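Aac(6')-Ii (Enterococcus faecium, PDB 1N71) probably transfers the acetyl group of acetyl-CoA to the 6'-amino group of aminoglycoside antibiotics, a reaction that confers resistance to these drugs. Local coordinates at residues H74-E79 / Y144-K149; E98-G103 / T174-P179; R140-E145 / P167-A172. One frame throughout, in Å; residues are numbered along the deposited sequence.

How the interactions relate
From the N terminus, strand 70-78 opens interaction 1, which is closed by helix 144-149 after the chain has passed through helix 87-101 and strand 106-112. Interaction 2 starts inside that loop, at the end of helix 87-101, and closes only at the C-terminal tail, so interactions 1 and 2 cross. Interaction 3 starts at 140-145, overlapping the closing segment of interaction 1 at Tyr-144 and Glu-145, closes a short loop at strand 168-174, and nests within the loop of interaction 2. Interactions 1 and 3 join helix 144-149 to two strands of one sheet beside coenzyme A; interaction 2 lies about 19 Å from interaction 1, centre to centre, and ties helix 87-101 to the tail.

Interaction 1: residues H74-E79 / Y144-K149; sequences HPLVVE and YEFYEK. With COA (coenzyme A), chain E.
Leu-76, on strand 70-78, meets Phe-146 and Tyr-147 of helix 144-149 inside the coenzyme A cleft of the GNAT fold, where the pantetheine arm runs between strand and helix. The Leu-76 side chain leaves the strand heading for the helix, and the two aromatic side chains come from the opposite direction. Its CB lies 3.8 Å from Tyr-147 OH, and its CG is 3.7 Å from the methyl carbon CEP of coenzyme A. With CG anti to the backbone N (chi1 174°), the branch CD2 reaches deepest, to 3.6 Å from Phe-146 CE2. The same CD2 approaches Tyr-147 OH at 3.3 Å, coming obliquely to both rings. Leu-91 and Val-92 of helix 87-101 also touch this leucine.

Coenzyme A lies against both aromatic side chains. Its CCP carbon sits over the centre of one face of Phe-146, while the C3P carbon comes to the edge of the Tyr-147 ring, near its plane. Tyr-147 OH is only 3.2 Å from C2P of coenzyme A, the carbon that carries the thiol sulfur S1P; this buried hydroxyl has no hydrogen-bonding partner in the model. On the strand side, Val-78 N donates a long (3.3 Å), bent (143°) bond to the pantetheine oxygen O9P, a backbone link of the kind GNAT enzymes make to this arm. At the far end of the cofactor the extended chain of Lys-149 carries NZ to the 3'-phosphate, where it bonds to O3B at 3.2 Å and to O8A at 2.8 Å.

Interaction 2: residues E98-G103 / T174-P179; sequences EVASRG and TIIPRP
Val-99 and Ala-100, in the last turn of helix 87-101, pack against Ile-175 and Ile-176 of the tail that leaves strand 168-174. The contact lies at the end of the GNAT fold away from the cofactor cleft and joins the helix terminus, closed by a Schellman motif, to the C-terminal segment.

The interactions between the two segments are apolar. Ile-175 carries most of them through its CD1 methyl, which lies 3.6 Å from Val-99 CG1 and 3.7 Å from Ala-100 N, so that it rests on both the side chain and the backbone of the helix. The side chains of Val-99 and Ile-175 meet at about a right angle. In Ile-175, CG1 stands between the backbone N and the carbonyl carbon (chi1 62°), and the extended second torsion then projects CD1 onto the helix. One residue on, a shorter branch does the work: Ile-176 CG2 touches Ala-100 CB at 3.9 Å. Ile-107 of strand 106-112 lies against both Val-99 and Ile-175, extending this apolar patch into the sheet, and Ile-176 and Pro-179 pack on Trp-164 of the second subunit.

Two polar side chains, Thr-174 at the strand end and Arg-178 in the tail, reach the second subunit. Arg-178 NH1 forms a salt bridge with its Asp-165, and Thr-174 OG1 bonds to its Asn-160.

Hydrogen bonds at the end of the helix finish it. Gly-103, at a positive phi of 91°, is the C-prime residue of the Schellman motif: its N-H bonds to Ala-100 O at 2.9 Å, and the N-H of Gly-104 to Val-99 O. A side-chain-to-backbone bond joins the same turn, Ser-101 OG donating to Glu-98 O at 2.6 Å from a position tilted 29° out of the carbonyl plane.

Interaction 3: residues R140-E145 / P167-A172; sequences REHPYE and PDIWMA. With COA (coenzyme A), chain E.
The adenine end of the coenzyme A pocket is walled by the loop leading into helix 144-149, and this loop, with the first turn of the helix, packs on strand 168-174 of the GNAT sheet. Met-171 rises from the strand to the first turn of the helix. Its SD lies 3.9 Å from Tyr-144 CB, and the bend at its third torsion (67°) brings CE within 3.5 Å of Tyr-144 O. Farther along, Ile-169 CD1 approaches the His-142 ring obliquely, 4.4 Å from NE2; that nitrogen is hydrogen-bonded to Thr-111 of strand 106-112.

On the ligand side, Glu-141 O accepts a nearly straight bond (163°) from the adenine amino group, with N6A at 2.7 Å. Pro-143 adds apolar contact, its CB standing 3.9 Å from the pantetheine methyl CDP. Strand residue Trp-170 stacks on Trp-170 of the second subunit, so the same strand also serves the dimer interface.

Met-171 and Ile-169 thus pack against the loop and first helical turn, the His-142 to Thr-111 hydrogen bond adds a polar tie to the sheet, and a main-chain carbonyl engages the cofactor, consistent with the adenine amino group being read by the main chain at this point.

Interaction 1: residues H74-E79 / Y144-K149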
# COMPACT_ATOMS: atom_id res chain seq x y z
N HIS A 74 7.68 7.49 -2.13
CA HIS A 74 6.64 8.50 -2.01
C HIS A 74 7.12 9.70 -1.20
O HIS A 74 7.59 9.55 -0.07
CB HIS A 74 5.40 7.89 -1.34
CG HIS A 74 4.31 8.88 -1.05
ND1 HIS A 74 4.36 9.76 0.01
CD2 HIS A 74 3.15 9.13 -1.70
CE1 HIS A 74 3.28 10.51 0.01
NE2 HIS A 74 2.52 10.15 -1.02
N PRO A 75 7.06 10.90 -1.79
CA PRO A 75 6.56 11.16 -3.14
C PRO A 75 7.75 11.37 -4.07
O PRO A 75 8.91 11.16 -3.68
CB PRO A 75 5.78 12.44 -2.97
CG PRO A 75 6.70 13.21 -2.05
CD PRO A 75 7.17 12.17 -1.04
N LEU A 76 7.46 11.75 -5.31
CA LEU A 76 8.50 12.07 -6.29
C LEU A 76 7.95 13.24 -7.08
O LEU A 76 6.93 13.11 -7.77
CB LEU A 76 8.79 10.90 -7.23
CG LEU A 76 9.76 11.27 -8.36
CD1 LEU A 76 11.05 11.87 -7.78
CD2 LEU A 76 10.08 10.05 -9.21
N VAL A 77 8.60 14.38 -6.97
CA VAL A 77 8.16 15.55 -7.69
C VAL A 77 9.34 16.37 -8.18
O VAL A 77 10.34 16.52 -7.47
CB VAL A 77 7.27 16.45 -6.80
CG1 VAL A 77 8.05 16.89 -5.58
CG2 VAL A 77 6.78 17.66 -7.59
N VAL A 78 9.22 16.87 -9.40
CA VAL A 78 10.23 17.69 -10.03
C VAL A 78 9.48 18.91 -10.56
O VAL A 78 8.42 18.76 -11.16
CB VAL A 78 10.89 16.95 -11.22
CG1 VAL A 78 11.84 17.89 -11.96
CG2 VAL A 78 11.62 15.71 -10.73
N GLU A 79 10.01 20.11 -10.33
CA GLU A 79 9.33 21.31 -10.82
C GLU A 79 8.95 21.07 -12.27
O GLU A 79 9.78 20.65 -13.07
CB GLU A 79 10.24 22.53 -10.74
CG GLU A 79 10.67 22.91 -9.35
CD GLU A 79 11.35 24.27 -9.31
OE1 GLU A 79 12.26 24.50 -10.13
OE2 GLU A 79 10.98 25.09 -8.45
N TYR A 144 4.35 5.94 -15.61
CA TYR A 144 4.72 4.56 -15.31
C TYR A 144 5.93 4.17 -16.15
O TYR A 144 6.80 3.43 -15.69
CB TYR A 144 3.57 3.57 -15.60
CG TYR A 144 3.47 3.11 -17.05
CD1 TYR A 144 2.73 3.84 -17.99
CD2 TYR A 144 4.12 1.96 -17.48
CE1 TYR A 144 2.64 3.42 -19.32
CE2 TYR A 144 4.05 1.53 -18.81
CZ TYR A 144 3.30 2.27 -19.72
OH TYR A 144 3.23 1.87 -21.04
N GLU A 145 5.97 4.67 -17.38
CA GLU A 145 7.07 4.38 -18.29
C GLU A 145 8.38 4.96 -17.78
O GLU A 145 9.46 4.43 -18.08
CB GLU A 145 6.73 4.93 -19.68
CG GLU A 145 7.74 4.59 -20.76
CD GLU A 145 7.13 4.65 -22.15
OE1 GLU A 145 6.33 5.57 -22.41
OE2 GLU A 145 7.45 3.78 -22.98
N PHE A 146 8.29 6.05 -17.03
CA PHE A 146 9.48 6.66 -16.45
C PHE A 146 10.10 5.63 -15.50
O PHE A 146 11.31 5.39 -15.53
CB PHE A 146 9.09 7.92 -15.66
CG PHE A 146 10.13 8.35 -14.65
CD1 PHE A 146 11.34 8.91 -15.07
CD2 PHE A 146 9.90 8.18 -13.29
CE1 PHE A 146 12.30 9.30 -14.13
CE2 PHE A 146 10.85 8.57 -12.35
CZ PHE A 146 12.06 9.13 -12.77
N TYR A 147 9.27 5.02 -14.67
CA TYR A 147 9.75 4.03 -13.72
C TYR A 147 10.25 2.78 -14.43
O TYR A 147 11.26 2.21 -14.04
CB TYR A 147 8.65 3.69 -12.72
CG TYR A 147 8.31 4.85 -11.81
CD1 TYR A 147 9.22 5.29 -10.84
CD2 TYR A 147 7.10 5.54 -11.94
CE1 TYR A 147 8.92 6.37 -10.02
CE2 TYR A 147 6.80 6.62 -11.12
CZ TYR A 147 7.71 7.03 -10.16
OH TYR A 147 7.42 8.09 -9.35
N GLU A 148 9.55 2.35 -15.48
CA GLU A 148 9.98 1.17 -16.22
C GLU A 148 11.41 1.36 -16.70
O GLU A 148 12.23 0.45 -16.61
CB GLU A 148 9.09 0.91 -17.44
CG GLU A 148 7.69 0.48 -17.11
CD GLU A 148 7.05 -0.30 -18.24
OE1 GLU A 148 7.23 0.10 -19.41
OE2 GLU A 148 6.37 -1.30 -17.95
N LYS A 149 11.72 2.55 -17.22
CA LYS A 149 13.06 2.82 -17.71
C LYS A 149 14.10 2.80 -16.60
O LYS A 149 15.29 2.66 -16.88
CB LYS A 149 13.08 4.15 -18.47
CG LYS A 149 12.29 4.09 -19.77
CD LYS A 149 12.49 5.32 -20.63
CE LYS A 149 11.77 5.18 -21.96
NZ LYS A 149 11.99 6.37 -22.83
N1A COA E . 6.21 9.23 -19.79
C2A COA E . 7.13 8.50 -20.45
N3A COA E . 8.47 8.54 -20.31
C4A COA E . 8.85 9.46 -19.35
C5A COA E . 8.02 10.27 -18.61
C6A COA E . 6.62 10.13 -18.85
N6A COA E . 5.71 10.86 -18.19
N7A COA E . 8.76 11.07 -17.75
C8A COA E . 9.99 10.74 -18.00
N9A COA E . 10.13 9.77 -18.96
C1B COA E . 11.36 9.16 -19.49
C2B COA E . 12.23 10.16 -20.27
O2B COA E . 11.81 10.19 -21.63
C3B COA E . 13.65 9.59 -20.20
O3B COA E . 13.74 8.51 -21.14
P3B COA E . 14.93 8.46 -22.23
O7A COA E . 14.79 9.72 -22.99
O8A COA E . 14.64 7.23 -23.01
O9A COA E . 16.17 8.37 -21.41
C4B COA E . 13.66 8.99 -18.78
O4B COA E . 12.28 8.72 -18.50
C5B COA E . 14.30 9.87 -17.71
O5B COA E . 13.47 11.02 -17.44
P1A COA E . 13.92 12.19 -16.43
O1A COA E . 14.35 13.36 -17.22
O2A COA E . 14.83 11.61 -15.41
O3A COA E . 12.52 12.51 -15.72
P2A COA E . 12.06 13.87 -15.00
O4A COA E . 11.22 14.64 -15.95
O5A COA E . 13.21 14.52 -14.35
O6A COA E . 11.11 13.30 -13.85
CBP COA E . 8.82 12.61 -13.36
CCP COA E . 10.09 12.33 -14.15
CDP COA E . 7.75 11.60 -13.80
CEP COA E . 9.13 12.43 -11.84
CAP COA E . 8.37 14.10 -13.67
OAP COA E . 8.04 14.28 -15.05
C9P COA E . 7.25 14.60 -12.73
O9P COA E . 7.52 15.35 -11.78
N8P COA E . 6.01 14.17 -13.01
C7P COA E . 4.81 14.51 -12.26
C6P COA E . 4.70 13.76 -10.94
C5P COA E . 4.18 12.34 -11.09
O5P COA E . 3.14 12.11 -11.73
N4P COA E . 4.91 11.38 -10.51
C3P COA E . 4.60 9.94 -10.53
C2P COA E . 4.54 9.35 -9.13
S1P COA E . 3.12 8.28 -8.86

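Interaction 2: residues E98-G103 / T174-P179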
# COMPACT_ATOMS: atom_id res chain seq x y z
N GLU A 98 20.28 4.99 -0.87
CA GLU A 98 19.94 5.23 0.53
C GLU A 98 19.15 4.07 1.14
O GLU A 98 19.42 3.65 2.26
CB GLU A 98 19.11 6.52 0.67
CG GLU A 98 19.84 7.81 0.37
CD GLU A 98 20.73 8.27 1.51
OE1 GLU A 98 20.24 8.30 2.66
OE2 GLU A 98 21.91 8.62 1.27
N VAL A 99 18.17 3.56 0.40
CA VAL A 99 17.36 2.45 0.90
C VAL A 99 18.25 1.23 1.09
O VAL A 99 18.20 0.56 2.13
CB VAL A 99 16.22 2.11 -0.09
CG1 VAL A 99 15.50 0.85 0.37
CG2 VAL A 99 15.25 3.28 -0.18
N ALA A 100 19.07 0.93 0.09
CA ALA A 100 19.96 -0.22 0.17
C ALA A 100 20.85 -0.15 1.41
O ALA A 100 21.04 -1.15 2.10
CB ALA A 100 20.83 -0.30 -1.07
N SER A 101 21.38 1.04 1.69
CA SER A 101 22.27 1.23 2.83
C SER A 101 21.60 0.96 4.17
O SER A 101 22.28 0.78 5.18
CB SER A 101 22.87 2.64 2.82
OG SER A 101 21.89 3.62 3.12
N ARG A 102 20.27 0.93 4.19
CA ARG A 102 19.56 0.66 5.43
C ARG A 102 19.09 -0.79 5.49
O ARG A 102 18.32 -1.15 6.37
CB ARG A 102 18.35 1.60 5.58
CG ARG A 102 18.72 3.08 5.57
CD ARG A 102 17.61 3.93 6.17
NE ARG A 102 17.93 5.35 6.08
CZ ARG A 102 17.22 6.31 6.68
NH1 ARG A 102 16.16 5.99 7.41
NH2 ARG A 102 17.57 7.58 6.54
N GLY A 103 19.57 -1.61 4.56
CA GLY A 103 19.18 -3.01 4.55
C GLY A 103 17.96 -3.28 3.69
O GLY A 103 17.42 -4.39 3.69
N THR A 174 13.63 -4.64 -7.14
CA THR A 174 14.47 -5.16 -6.06
C THR A 174 15.79 -4.47 -6.39
O THR A 174 16.31 -4.60 -7.50
CB THR A 174 14.55 -6.68 -6.12
OG1 THR A 174 13.33 -7.22 -5.58
CG2 THR A 174 15.72 -7.20 -5.32
N ILE A 175 16.30 -3.71 -5.44
CA ILE A 175 17.49 -2.89 -5.67
C ILE A 175 18.90 -3.42 -5.40
O ILE A 175 19.87 -2.69 -5.60
CB ILE A 175 17.33 -1.55 -4.94
CG1 ILE A 175 17.21 -1.80 -3.43
CG2 ILE A 175 16.07 -0.85 -5.45
CD1 ILE A 175 17.06 -0.53 -2.62
N ILE A 176 19.02 -4.66 -4.97
CA ILE A 176 20.33 -5.22 -4.71
C ILE A 176 20.41 -6.63 -5.28
O ILE A 176 19.39 -7.24 -5.59
CB ILE A 176 20.65 -5.29 -3.20
CG1 ILE A 176 19.59 -6.12 -2.48
CG2 ILE A 176 20.71 -3.87 -2.62
CD1 ILE A 176 19.88 -6.34 -1.00
N PRO A 177 21.64 -7.16 -5.43
CA PRO A 177 21.85 -8.50 -5.96
C PRO A 177 21.16 -9.55 -5.11
O PRO A 177 21.16 -9.49 -3.88
CB PRO A 177 23.37 -8.65 -5.93
CG PRO A 177 23.84 -7.25 -6.14
CD PRO A 177 22.93 -6.47 -5.23
N ARG A 178 20.60 -10.53 -5.78
CA ARG A 178 19.90 -11.62 -5.13
C ARG A 178 20.92 -12.66 -4.62
O ARG A 178 21.90 -12.97 -5.29
CB ARG A 178 18.93 -12.23 -6.14
CG ARG A 178 18.10 -13.37 -5.66
CD ARG A 178 17.27 -13.94 -6.81
NE ARG A 178 16.66 -15.18 -6.38
CZ ARG A 178 15.60 -15.26 -5.59
NH1 ARG A 178 15.01 -14.15 -5.16
NH2 ARG A 178 15.17 -16.44 -5.18
N PRO A 179 20.73 -13.16 -3.39
CA PRO A 179 21.64 -14.17 -2.84
C PRO A 179 21.78 -15.29 -3.89
O PRO A 179 20.77 -15.79 -4.40
CB PRO A 179 20.91 -14.63 -1.58
CG PRO A 179 20.21 -13.37 -1.11
CD PRO A 179 19.94 -12.50 -2.33

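Interaction 3: residues R140-E145 / P167-A172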
# COMPACT_ATOMS: atom_id res chain seq x y z
N ARG A 140 -0.77 8.72 -22.97
CA ARG A 140 -0.51 10.15 -22.79
C ARG A 140 0.70 10.49 -21.93
O ARG A 140 0.60 11.28 -21.00
CB ARG A 140 -1.76 10.82 -22.20
CG ARG A 140 -3.03 10.53 -22.99
CD ARG A 140 -4.22 11.36 -22.52
NE ARG A 140 -4.49 11.22 -21.09
N GLU A 141 1.84 9.91 -22.25
CA GLU A 141 3.05 10.15 -21.48
C GLU A 141 2.83 9.94 -19.99
O GLU A 141 3.15 10.80 -19.17
CB GLU A 141 3.58 11.57 -21.73
CG GLU A 141 4.34 11.72 -23.03
CD GLU A 141 5.32 12.89 -22.98
OE1 GLU A 141 4.85 14.04 -22.85
OE2 GLU A 141 6.54 12.65 -23.05
N HIS A 142 2.25 8.79 -19.64
CA HIS A 142 2.01 8.46 -18.25
C HIS A 142 3.36 8.14 -17.62
O HIS A 142 4.20 7.47 -18.23
CB HIS A 142 1.09 7.25 -18.14
CG HIS A 142 0.70 6.92 -16.73
ND1 HIS A 142 -0.48 7.36 -16.17
CD2 HIS A 142 1.36 6.26 -15.76
CE1 HIS A 142 -0.53 6.98 -14.91
NE2 HIS A 142 0.58 6.31 -14.63
N PRO A 143 3.59 8.60 -16.38
CA PRO A 143 4.87 8.34 -15.71
C PRO A 143 5.25 6.89 -15.39
O PRO A 143 6.37 6.65 -14.94
CB PRO A 143 4.79 9.21 -14.46
CG PRO A 143 3.33 9.17 -14.14
CD PRO A 143 2.69 9.35 -15.50
N TYR A 144 4.35 5.94 -15.61
CA TYR A 144 4.72 4.56 -15.31
C TYR A 144 5.93 4.17 -16.15
O TYR A 144 6.80 3.43 -15.69
CB TYR A 144 3.57 3.57 -15.60
CG TYR A 144 3.47 3.11 -17.05
CD1 TYR A 144 2.73 3.84 -17.99
CD2 TYR A 144 4.12 1.96 -17.48
CE1 TYR A 144 2.64 3.42 -19.32
CE2 TYR A 144 4.05 1.53 -18.81
CZ TYR A 144 3.30 2.27 -19.72
OH TYR A 144 3.23 1.87 -21.04
N GLU A 145 5.97 4.67 -17.38
CA GLU A 145 7.07 4.38 -18.29
C GLU A 145 8.38 4.96 -17.78
O GLU A 145 9.46 4.43 -18.08
CB GLU A 145 6.73 4.93 -19.68
CG GLU A 145 7.74 4.59 -20.76
CD GLU A 145 7.13 4.65 -22.15
OE1 GLU A 145 6.33 5.57 -22.41
OE2 GLU A 145 7.45 3.78 -22.98
N PRO A 167 -7.79 3.01 -12.11
CA PRO A 167 -6.95 2.18 -11.25
C PRO A 167 -5.66 2.79 -10.74
O PRO A 167 -5.23 3.85 -11.19
CB PRO A 167 -6.67 0.99 -12.13
CG PRO A 167 -6.40 1.67 -13.45
CD PRO A 167 -7.54 2.70 -13.53
N ASP A 168 -5.05 2.10 -9.79
CA ASP A 168 -3.75 2.49 -9.28
C ASP A 168 -2.89 1.38 -9.89
O ASP A 168 -3.33 0.24 -9.99
CB ASP A 168 -3.68 2.45 -7.75
CG ASP A 168 -2.41 3.11 -7.21
OD1 ASP A 168 -1.76 3.86 -7.96
OD2 ASP A 168 -2.07 2.90 -6.02
N ILE A 169 -1.69 1.73 -10.33
CA ILE A 169 -0.78 0.76 -10.92
C ILE A 169 0.39 0.58 -9.96
O ILE A 169 1.08 1.54 -9.64
CB ILE A 169 -0.25 1.27 -12.27
CG1 ILE A 169 -1.42 1.52 -13.23
CG2 ILE A 169 0.73 0.26 -12.86
CD1 ILE A 169 -1.04 2.26 -14.52
N TRP A 170 0.60 -0.66 -9.50
CA TRP A 170 1.69 -0.96 -8.57
C TRP A 170 2.95 -1.41 -9.31
O TRP A 170 2.90 -2.34 -10.11
CB TRP A 170 1.28 -2.07 -7.60
CG TRP A 170 0.42 -1.62 -6.45
CD1 TRP A 170 0.71 -0.64 -5.54
CD2 TRP A 170 -0.83 -2.20 -6.05
NE1 TRP A 170 -0.29 -0.57 -4.59
CE2 TRP A 170 -1.24 -1.52 -4.88
CE3 TRP A 170 -1.63 -3.22 -6.56
CZ2 TRP A 170 -2.43 -1.83 -4.21
CZ3 TRP A 170 -2.82 -3.54 -5.89
CH2 TRP A 170 -3.20 -2.84 -4.72
N MET A 171 4.06 -0.75 -9.02
CA MET A 171 5.34 -1.07 -9.64
C MET A 171 6.38 -1.35 -8.56
O MET A 171 6.31 -0.79 -7.46
CB MET A 171 5.79 0.08 -10.53
CG MET A 171 4.75 0.46 -11.59
SD MET A 171 5.37 1.64 -12.77
CE MET A 171 6.60 0.66 -13.61
N ALA A 172 7.35 -2.19 -8.87
CA ALA A 172 8.36 -2.52 -7.88
C ALA A 172 9.69 -2.88 -8.51
O ALA A 172 9.77 -3.25 -9.69
CB ALA A 172 7.87 -3.67 -7.00
N1A COA E . 6.21 9.23 -19.79
C2A COA E . 7.13 8.50 -20.45
N3A COA E . 8.47 8.54 -20.31
C4A COA E . 8.85 9.46 -19.35
C5A COA E . 8.02 10.27 -18.61
C6A COA E . 6.62 10.13 -18.85
N6A COA E . 5.71 10.86 -18.19
N7A COA E . 8.76 11.07 -17.75
C8A COA E . 9.99 10.74 -18.00
N9A COA E . 10.13 9.77 -18.96
C1B COA E . 11.36 9.16 -19.49
C2B COA E . 12.23 10.16 -20.27
O2B COA E . 11.81 10.19 -21.63
C3B COA E . 13.65 9.59 -20.20
O3B COA E . 13.74 8.51 -21.14
P3B COA E . 14.93 8.46 -22.23
O7A COA E . 14.79 9.72 -22.99
O8A COA E . 14.64 7.23 -23.01
O9A COA E . 16.17 8.37 -21.41
C4B COA E . 13.66 8.99 -18.78
O4B COA E . 12.28 8.72 -18.50
C5B COA E . 14.30 9.87 -17.71
O5B COA E . 13.47 11.02 -17.44
P1A COA E . 13.92 12.19 -16.43
O1A COA E . 14.35 13.36 -17.22
O2A COA E . 14.83 11.61 -15.41
O3A COA E . 12.52 12.51 -15.72
P2A COA E . 12.06 13.87 -15.00
O4A COA E . 11.22 14.64 -15.95
O5A COA E . 13.21 14.52 -14.35
O6A COA E . 11.11 13.30 -13.85
CBP COA E . 8.82 12.61 -13.36
CCP COA E . 10.09 12.33 -14.15
CDP COA E . 7.75 11.60 -13.80
CEP COA E . 9.13 12.43 -11.84
CAP COA E . 8.37 14.10 -13.67
OAP COA E . 8.04 14.28 -15.05
C9P COA E . 7.25 14.60 -12.73
O9P COA E . 7.52 15.35 -11.78
N8P COA E . 6.01 14.17 -13.01
C7P COA E . 4.81 14.51 -12.26
C6P COA E . 4.70 13.76 -10.94
C5P COA E . 4.18 12.34 -11.09
O5P COA E . 3.14 12.11 -11.73
N4P COA E . 4.91 11.38 -10.51
C3P COA E . 4.60 9.94 -10.53
C2P COA E . 4.54 9.35 -9.13
S1P COA E . 3.12 8.28 -8.86